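Side-chain contacts in disulfide oxidoreductase (Xylella fastidiosa, PDB 2REM), which probably acts as a periplasmic thiol-disulfide oxidoreductase of the DsbA type, with a thioredoxin fold and a redox-active cysteine pair: residues E96-H99 against P105-N108; D72-A77 against D112-F117; H42-L47 against S90-F95. All coordinates share one frame; numbering follows the deposited sequence.

Contact 1: residues E96-H99 against P105-N108; sequences EAIH and PIQN
The H99 ring is met obliquely by the I106 CD1 methyl from the facing loop, with I106 CD1 4.4 Å from H99 CE1. A neighbour on the same helix covers one face of this ring: the I98 CG2 methyl sits over its centre, 3.6 Å above the plane. At its polar end, H99 NE2 is hydrogen-bonded to the backbone O of Y35, which helps fix the ring's rotation. The ring also touches P38 and A41 at the start of helix 38-52.

The main contact is between I98 and I106. I98 CG2 lies 3.4 Å from both I106 CG1 and I106 CD1, tighter than usual for carbon pairs. The two isoleucine side chains cross at about a right angle. The I98 CG2 branch is anti to the backbone N, while CG1 lies beside that N (chi1 -64°). This methyl touches both the imidazole face and I106. The I106 side chain is extended (chi2 166°) and thereby reaches the helix. The backbones come closest at I98 and P105, where the CA atoms are 6.1 Å apart.

The helix has a wider pi-type turn at 97-99. This is a helix end packed against the loop that follows it. The loop leads from helix 87-101 to helix 111-119, at the surface. The H99 side chain comes close to the thioredoxin-type CxxC motif of C37 and C40 but makes no contact with it.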
loop_
_atom_site.group_PDB
_atom_site.type_symbol
_atom_site.label_atom_id
_atom_site.label_comp_id
_atom_site.label_asym_id
_atom_site.label_seq_id
_atom_site.Cartn_x
_atom_site.Cartn_y
_atom_site.Cartn_z
ATOM N N GLU A 96 -7.963 -6.924 -10.486
ATOM C CA GLU A 96 -8.831 -7.743 -11.287
ATOM C C GLU A 96 -8.113 -8.327 -12.521
ATOM O O GLU A 96 -8.235 -9.514 -12.787
ATOM C CB GLU A 96 -10.084 -6.944 -11.632
ATOM C CG GLU A 96 -10.811 -7.379 -12.849
ATOM C CD GLU A 96 -12.086 -6.589 -13.022
ATOM O OE1 GLU A 96 -11.998 -5.334 -13.022
ATOM O OE2 GLU A 96 -13.162 -7.233 -13.122
ATOM N N ALA A 97 -7.317 -7.507 -13.205
ATOM C CA ALA A 97 -6.523 -7.951 -14.363
ATOM C C ALA A 97 -5.635 -9.136 -13.987
ATOM O O ALA A 97 -5.505 -10.080 -14.750
ATOM C CB ALA A 97 -5.659 -6.825 -14.857
ATOM N N ILE A 98 -5.031 -9.074 -12.808
ATOM C CA ILE A 98 -4.093 -10.111 -12.369
ATOM C C ILE A 98 -4.844 -11.338 -11.867
ATOM O O ILE A 98 -4.571 -12.476 -12.272
ATOM C CB ILE A 98 -3.157 -9.569 -11.257
ATOM C CG1 ILE A 98 -2.282 -8.442 -11.813
ATOM C CG2 ILE A 98 -2.322 -10.712 -10.653
ATOM C CD1 ILE A 98 -1.645 -7.594 -10.757
ATOM N N HIS A 99 -5.807 -11.099 -10.985
ATOM C CA HIS A 99 -6.350 -12.172 -10.190
ATOM C C HIS A 99 -7.633 -12.751 -10.736
ATOM O O HIS A 99 -7.992 -13.864 -10.389
ATOM C CB HIS A 99 -6.520 -11.730 -8.734
ATOM C CG HIS A 99 -5.226 -11.374 -8.074
ATOM N ND1 HIS A 99 -4.348 -12.323 -7.600
ATOM C CD2 HIS A 99 -4.641 -10.176 -7.858
ATOM C CE1 HIS A 99 -3.289 -11.723 -7.089
ATOM N NE2 HIS A 99 -3.435 -10.421 -7.242
ATOM N N PRO A 105 -0.092 -10.626 -16.580
ATOM C CA PRO A 105 0.571 -11.774 -15.953
ATOM C C PRO A 105 1.358 -11.376 -14.695
ATOM O O PRO A 105 1.802 -10.239 -14.565
ATOM C CB PRO A 105 1.519 -12.264 -17.045
ATOM C CG PRO A 105 1.892 -10.997 -17.804
ATOM C CD PRO A 105 0.634 -10.134 -17.766
ATOM N N ILE A 106 1.504 -12.293 -13.756
ATOM C CA ILE A 106 2.372 -12.038 -12.609
ATOM C C ILE A 106 3.824 -12.312 -13.039
ATOM O O ILE A 106 4.702 -11.448 -12.915
ATOM C CB ILE A 106 1.944 -12.851 -11.374
ATOM C CG1 ILE A 106 0.664 -12.252 -10.777
ATOM C CG2 ILE A 106 3.047 -12.853 -10.302
ATOM C CD1 ILE A 106 -0.043 -13.144 -9.774
ATOM N N GLN A 107 4.051 -13.490 -13.610
ATOM C CA GLN A 107 5.392 -13.899 -13.991
ATOM C C GLN A 107 5.865 -13.131 -15.206
ATOM O O GLN A 107 5.123 -12.970 -16.171
ATOM C CB GLN A 107 5.456 -15.410 -14.243
ATOM C CG GLN A 107 5.020 -16.248 -13.034
ATOM C CD GLN A 107 5.891 -16.043 -11.795
ATOM O OE1 GLN A 107 5.383 -15.928 -10.674
ATOM N NE2 GLN A 107 7.206 -16.009 -11.991
ATOM N N ASN A 108 7.091 -12.618 -15.101
ATOM C CA ASN A 108 7.816 -11.983 -16.201
ATOM C C ASN A 108 7.064 -10.823 -16.813
ATOM O O ASN A 108 7.251 -10.513 -17.988
ATOM C CB ASN A 108 8.185 -12.989 -17.293
ATOM C CG ASN A 108 9.068 -14.119 -16.783
ATOM O OD1 ASN A 108 9.957 -13.921 -15.935
ATOM N ND2 ASN A 108 8.817 -15.316 -17.290
#

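Contact 2: residues D72-A77 against D112-F117; sequences DPFARA and DELAVF
Helices 72-77 and 112-117 run in roughly the same direction, 33° apart, and face each other through A77 and L114. Their axes come no closer than 11.3 Å. The nearest CA atoms are those of A77 and L114, 7.1 Å apart. With the helices this far apart, a long side chain has to span the gap, and L114 does so.

The L114 CB points toward helix 72-77. Its CG lies beside the backbone N (chi1 -69°), and CD1 is anti to CA (chi2 172°), which carries the branched end across. There the two methyls meet the small side chain of A77. L114 CD1 is 3.8 Å from A77 CB, and L114 CD2 is 4.0 Å from the same A77 CB. The methyls then diverge to different neighbours. L114 CD1 lies 4.1 Å from P73 O, a carbonyl that already accepts the backbone N of A77. L114 CD2 approaches the F74 ring obliquely, 4.2 Å from F74 CE1. The contact is apolar and largely buried.

Other helices surround this pair. F128 and F132 of helix 125-132 also touch L114. V109 of a loop touches F74. R76 is turned to helix 135-151, with a salt bridge to E138 and a cation-pi contact with F141. The contact thus joins helices 71-83 and 111-119 within a bundle of helices, with helix 87-101 packing on both.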
loop_
_atom_site.group_PDB
_atom_site.type_symbol
_atom_site.label_atom_id
_atom_site.label_comp_id
_atom_site.label_asym_id
_atom_site.label_seq_id
_atom_site.Cartn_x
_atom_site.Cartn_y
_atom_site.Cartn_z
ATOM N N ASP A 72 8.277 -6.751 -7.395
ATOM C CA ASP A 72 8.942 -5.473 -7.685
ATOM C C ASP A 72 8.415 -4.759 -8.923
ATOM O O ASP A 72 8.151 -3.570 -8.842
ATOM C CB ASP A 72 10.466 -5.622 -7.723
ATOM C CG ASP A 72 11.054 -5.839 -6.354
ATOM O OD1 ASP A 72 10.301 -5.938 -5.366
ATOM O OD2 ASP A 72 12.290 -5.901 -6.265
ATOM N N PRO A 73 8.249 -5.473 -10.065
ATOM C CA PRO A 73 7.614 -4.833 -11.210
ATOM C C PRO A 73 6.265 -4.219 -10.871
ATOM O O PRO A 73 5.935 -3.117 -11.348
ATOM C CB PRO A 73 7.439 -5.988 -12.211
ATOM C CG PRO A 73 8.529 -6.915 -11.905
ATOM C CD PRO A 73 8.681 -6.854 -10.393
ATOM N N PHE A 74 5.491 -4.905 -10.025
ATOM C CA PHE A 74 4.180 -4.384 -9.674
ATOM C C PHE A 74 4.229 -3.249 -8.681
ATOM O O PHE A 74 3.341 -2.385 -8.668
ATOM C CB PHE A 74 3.268 -5.510 -9.205
ATOM C CG PHE A 74 2.830 -6.361 -10.316
ATOM C CD1 PHE A 74 1.818 -5.916 -11.165
ATOM C CD2 PHE A 74 3.467 -7.573 -10.585
ATOM C CE1 PHE A 74 1.396 -6.690 -12.252
ATOM C CE2 PHE A 74 3.048 -8.350 -11.670
ATOM C CZ PHE A 74 2.000 -7.881 -12.506
ATOM N N ALA A 75 5.267 -3.248 -7.847
ATOM C CA ALA A 75 5.495 -2.093 -6.991
ATOM C C ALA A 75 5.782 -0.897 -7.887
ATOM O O ALA A 75 5.285 0.198 -7.674
ATOM C CB ALA A 75 6.681 -2.327 -6.077
ATOM N N ARG A 76 6.657 -1.110 -8.863
ATOM C CA ARG A 76 7.033 -0.058 -9.770
ATOM C C ARG A 76 5.837 0.388 -10.633
ATOM O O ARG A 76 5.677 1.583 -10.895
ATOM C CB ARG A 76 8.244 -0.520 -10.599
ATOM C CG ARG A 76 9.149 0.581 -11.022
ATOM C CD ARG A 76 10.394 0.005 -11.709
ATOM N NE ARG A 76 11.345 -0.570 -10.765
ATOM C CZ ARG A 76 12.239 0.107 -10.050
ATOM N NH1 ARG A 76 13.056 -0.576 -9.250
ATOM N NH2 ARG A 76 12.336 1.456 -10.134
ATOM N N ALA A 77 5.004 -0.570 -11.049
ATOM C CA ALA A 77 3.767 -0.280 -11.761
ATOM C C ALA A 77 2.902 0.677 -10.936
ATOM O O ALA A 77 2.458 1.691 -11.429
ATOM C CB ALA A 77 2.985 -1.544 -12.043
ATOM N N ASP A 112 6.056 -3.457 -21.161
ATOM C CA ASP A 112 5.104 -3.430 -22.279
ATOM C C ASP A 112 3.711 -4.001 -22.007
ATOM O O ASP A 112 2.740 -3.446 -22.510
ATOM C CB ASP A 112 5.698 -3.758 -23.664
ATOM C CG ASP A 112 6.298 -5.126 -23.754
ATOM O OD1 ASP A 112 7.508 -5.203 -24.104
ATOM O OD2 ASP A 112 5.563 -6.111 -23.511
ATOM N N GLU A 113 3.597 -5.050 -21.196
ATOM C CA GLU A 113 2.286 -5.481 -20.723
ATOM C C GLU A 113 1.720 -4.338 -19.881
ATOM O O GLU A 113 0.540 -4.065 -19.926
ATOM C CB GLU A 113 2.370 -6.711 -19.826
ATOM C CG GLU A 113 2.541 -8.047 -20.535
ATOM C CD GLU A 113 3.987 -8.501 -20.583
ATOM O OE1 GLU A 113 4.874 -7.803 -20.032
ATOM O OE2 GLU A 113 4.231 -9.562 -21.186
ATOM N N LEU A 114 2.576 -3.693 -19.095
ATOM C CA LEU A 114 2.077 -2.689 -18.172
ATOM C C LEU A 114 1.646 -1.460 -18.941
ATOM O O LEU A 114 0.612 -0.864 -18.639
ATOM C CB LEU A 114 3.103 -2.354 -17.093
ATOM C CG LEU A 114 3.377 -3.489 -16.078
ATOM C CD1 LEU A 114 4.546 -3.104 -15.187
ATOM C CD2 LEU A 114 2.100 -3.796 -15.253
ATOM N N ALA A 115 2.431 -1.074 -19.934
ATOM C CA ALA A 115 2.076 0.106 -20.722
ATOM C C ALA A 115 0.739 -0.112 -21.414
ATOM O O ALA A 115 -0.066 0.819 -21.507
ATOM C CB ALA A 115 3.172 0.474 -21.717
ATOM N N VAL A 116 0.484 -1.339 -21.885
ATOM C CA VAL A 116 -0.779 -1.627 -22.566
ATOM C C VAL A 116 -1.903 -1.440 -21.564
ATOM O O VAL A 116 -2.889 -0.807 -21.875
ATOM C CB VAL A 116 -0.809 -3.044 -23.216
ATOM C CG1 VAL A 116 -2.206 -3.416 -23.674
ATOM C CG2 VAL A 116 0.156 -3.091 -24.392
ATOM N N PHE A 117 -1.716 -1.946 -20.349
ATOM C CA PHE A 117 -2.711 -1.806 -19.303
ATOM C C PHE A 117 -3.040 -0.326 -19.051
ATOM O O PHE A 117 -4.216 0.087 -19.095
ATOM C CB PHE A 117 -2.253 -2.494 -18.010
ATOM C CG PHE A 117 -3.202 -2.303 -16.879
ATOM C CD1 PHE A 117 -4.320 -3.130 -16.759
ATOM C CD2 PHE A 117 -3.043 -1.248 -15.992
ATOM C CE1 PHE A 117 -5.230 -2.951 -15.738
ATOM C CE2 PHE A 117 -3.975 -1.050 -14.949
ATOM C CZ PHE A 117 -5.055 -1.919 -14.823
#

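Contact 3: residues H42-L47 against S90-F95; sequences HFDSKL and SHTAMF
A water molecule bridges D44 and T92. It donates a hydrogen bond of 2.8 Å to D44 OD2. It also makes a hydrogen bond of 3.1 Å with T92 OG1. The two side-chain oxygens themselves, D44 OD2 and T92 OG1, are 3.7 Å apart, so the water mediates the link. T92 is exposed, whereas D44 and H91 are buried.

D44 carries most of the contact. Its CG is anti to the backbone N (chi1 -174°), which brings the carboxylate up to H91 and T92. D44 OD1 lies at the edge of the H91 ring, in its plane. The same water also sits at that ring's edge. The carboxylate and imidazole planes are 65° apart. On its apolar side, D44 CB meets F95 CE2 at 3.8 Å, an oblique approach to the ring. F95 in turn places its CD2 4.3 Å above one face of H91, offset toward the rim. Y35 and F33 add further ring contacts: F33 edge-to-face with H91, and Y35 edge-to-face with F95.

The helices are nearly antiparallel, at 157°, with axes 10.4 Å apart. The closest CA atoms, D44 and T92, are 7.5 Å apart. Helix 38-52 begins within the CxxC motif, C37 just before its first residue and C40 in its first turn. F95 touches that motif. In DsbA proteins, a helical domain is inserted into the thioredoxin fold. This contact is consistent with that design: the active-site helix packs on a helix of the insertion.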
loop_
_atom_site.group_PDB
_atom_site.type_symbol
_atom_site.label_atom_id
_atom_site.label_comp_id
_atom_site.label_asym_id
_atom_site.label_seq_id
_atom_site.Cartn_x
_atom_site.Cartn_y
_atom_site.Cartn_z
ATOM N N HIS A 42 -8.389 -8.887 -2.342
ATOM C CA HIS A 42 -9.643 -9.182 -1.655
ATOM C C HIS A 42 -9.956 -8.115 -0.620
ATOM O O HIS A 42 -11.112 -7.810 -0.360
ATOM C CB HIS A 42 -9.579 -10.556 -0.994
ATOM C CG HIS A 42 -9.515 -11.699 -1.965
ATOM N ND1 HIS A 42 -9.118 -12.966 -1.596
ATOM C CD2 HIS A 42 -9.792 -11.764 -3.291
ATOM C CE1 HIS A 42 -9.168 -13.766 -2.647
ATOM N NE2 HIS A 42 -9.566 -13.058 -3.690
ATOM N N PHE A 43 -8.911 -7.548 -0.042
ATOM C CA PHE A 43 -9.043 -6.593 1.023
ATOM C C PHE A 43 -9.385 -5.218 0.499
ATOM O O PHE A 43 -9.962 -4.410 1.217
ATOM C CB PHE A 43 -7.707 -6.523 1.752
ATOM C CG PHE A 43 -7.704 -5.682 2.995
ATOM C CD1 PHE A 43 -8.798 -5.637 3.860
ATOM C CD2 PHE A 43 -6.554 -4.988 3.340
ATOM C CE1 PHE A 43 -8.744 -4.875 5.053
ATOM C CE2 PHE A 43 -6.495 -4.238 4.507
ATOM C CZ PHE A 43 -7.598 -4.189 5.354
ATOM N N ASP A 44 -9.011 -4.936 -0.749
ATOM C CA ASP A 44 -8.977 -3.555 -1.164
ATOM C C ASP A 44 -10.312 -2.839 -1.017
ATOM O O ASP A 44 -10.354 -1.717 -0.532
ATOM C CB ASP A 44 -8.414 -3.380 -2.563
ATOM C CG ASP A 44 -8.261 -1.917 -2.915
ATOM O OD1 ASP A 44 -7.399 -1.202 -2.303
ATOM O OD2 ASP A 44 -9.047 -1.484 -3.759
ATOM N N SER A 45 -11.404 -3.486 -1.398
ATOM C CA SER A 45 -12.702 -2.816 -1.331
ATOM C C SER A 45 -13.063 -2.464 0.100
ATOM O O SER A 45 -13.549 -1.361 0.343
ATOM C CB SER A 45 -13.802 -3.656 -1.973
ATOM O OG SER A 45 -14.101 -4.756 -1.139
ATOM N N LYS A 46 -12.832 -3.396 1.034
ATOM C CA LYS A 46 -13.094 -3.150 2.462
ATOM C C LYS A 46 -12.176 -2.025 2.955
ATOM O O LYS A 46 -12.609 -1.144 3.704
ATOM C CB LYS A 46 -12.920 -4.415 3.340
ATOM C CG LYS A 46 -14.170 -5.269 3.511
ATOM C CD LYS A 46 -13.951 -6.472 4.463
ATOM C CE LYS A 46 -15.194 -7.364 4.575
ATOM N NZ LYS A 46 -15.364 -8.295 3.409
ATOM N N LEU A 47 -10.921 -2.057 2.504
ATOM C CA LEU A 47 -9.937 -1.080 2.930
ATOM C C LEU A 47 -10.265 0.307 2.378
ATOM O O LEU A 47 -10.155 1.306 3.083
ATOM C CB LEU A 47 -8.543 -1.504 2.475
ATOM C CG LEU A 47 -7.402 -0.536 2.837
ATOM C CD1 LEU A 47 -7.254 -0.297 4.341
ATOM C CD2 LEU A 47 -6.139 -1.082 2.284
ATOM N N SER A 90 -7.169 3.016 -11.459
ATOM C CA SER A 90 -6.855 1.730 -12.082
ATOM C C SER A 90 -6.602 0.627 -11.040
ATOM O O SER A 90 -6.332 -0.515 -11.404
ATOM C CB SER A 90 -5.650 1.873 -13.016
ATOM O OG SER A 90 -4.491 2.184 -12.264
ATOM N N HIS A 91 -6.684 0.971 -9.756
ATOM C CA HIS A 91 -6.157 0.100 -8.692
ATOM C C HIS A 91 -6.900 -1.240 -8.627
ATOM O O HIS A 91 -6.286 -2.321 -8.666
ATOM C CB HIS A 91 -6.269 0.827 -7.342
ATOM C CG HIS A 91 -5.366 0.276 -6.290
ATOM N ND1 HIS A 91 -5.828 -0.201 -5.082
ATOM C CD2 HIS A 91 -4.020 0.141 -6.260
ATOM C CE1 HIS A 91 -4.801 -0.605 -4.353
ATOM N NE2 HIS A 91 -3.695 -0.417 -5.049
ATOM N N THR A 92 -8.217 -1.159 -8.509
ATOM C CA THR A 92 -9.115 -2.327 -8.532
ATOM C C THR A 92 -8.961 -3.083 -9.837
ATOM O O THR A 92 -8.848 -4.305 -9.842
ATOM C CB THR A 92 -10.568 -1.885 -8.365
ATOM O OG1 THR A 92 -10.696 -1.230 -7.091
ATOM C CG2 THR A 92 -11.521 -3.089 -8.446
ATOM N N ALA A 93 -8.937 -2.343 -10.943
ATOM C CA ALA A 93 -8.771 -2.961 -12.254
ATOM C C ALA A 93 -7.455 -3.739 -12.372
ATOM O O ALA A 93 -7.401 -4.819 -12.995
ATOM C CB ALA A 93 -8.872 -1.898 -13.343
ATOM N N MET A 94 -6.386 -3.208 -11.784
ATOM C CA MET A 94 -5.122 -3.935 -11.818
ATOM C C MET A 94 -5.252 -5.254 -11.038
ATOM O O MET A 94 -4.847 -6.286 -11.521
ATOM C CB MET A 94 -3.934 -3.096 -11.320
ATOM C CG MET A 94 -2.638 -3.904 -11.268
ATOM S SD MET A 94 -2.123 -4.541 -12.889
ATOM C CE MET A 94 -1.315 -3.086 -13.484
ATOM N N PHE A 95 -5.794 -5.212 -9.824
ATOM C CA PHE A 95 -6.049 -6.448 -9.079
ATOM C C PHE A 95 -6.888 -7.438 -9.883
ATOM O O PHE A 95 -6.582 -8.644 -9.970
ATOM C CB PHE A 95 -6.792 -6.132 -7.769
ATOM C CG PHE A 95 -5.930 -5.585 -6.673
ATOM C CD1 PHE A 95 -4.842 -6.304 -6.176
ATOM C CD2 PHE A 95 -6.275 -4.388 -6.055
ATOM C CE1 PHE A 95 -4.098 -5.816 -5.118
ATOM C CE2 PHE A 95 -5.522 -3.872 -5.007
ATOM C CZ PHE A 95 -4.414 -4.589 -4.538
HETATM O O HOH W 1 -9.316 0.807 -5.268
#

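Helix 87-101 ties the three sites together. Contacts 1 and 3 use successive parts of it, and their centres are about 14 Å apart. Contacts 1 and 2 are closer, about 10 Å between centres. They touch through F74, whose CE1 is 3.5 Å from I98 CD1. Contacts 2 and 3 have centres about 16 Å apart, yet M94 joins them: M94 CE is 3.6 Å from F117 CD2 and 3.9 Å from L114 CD2. Contact 3 reaches the C37/C40 motif through F95, while contact 1 approaches it through H99. The predicted disulfide between these cysteines is absent here. Contact 2 belongs to the packing among the helices.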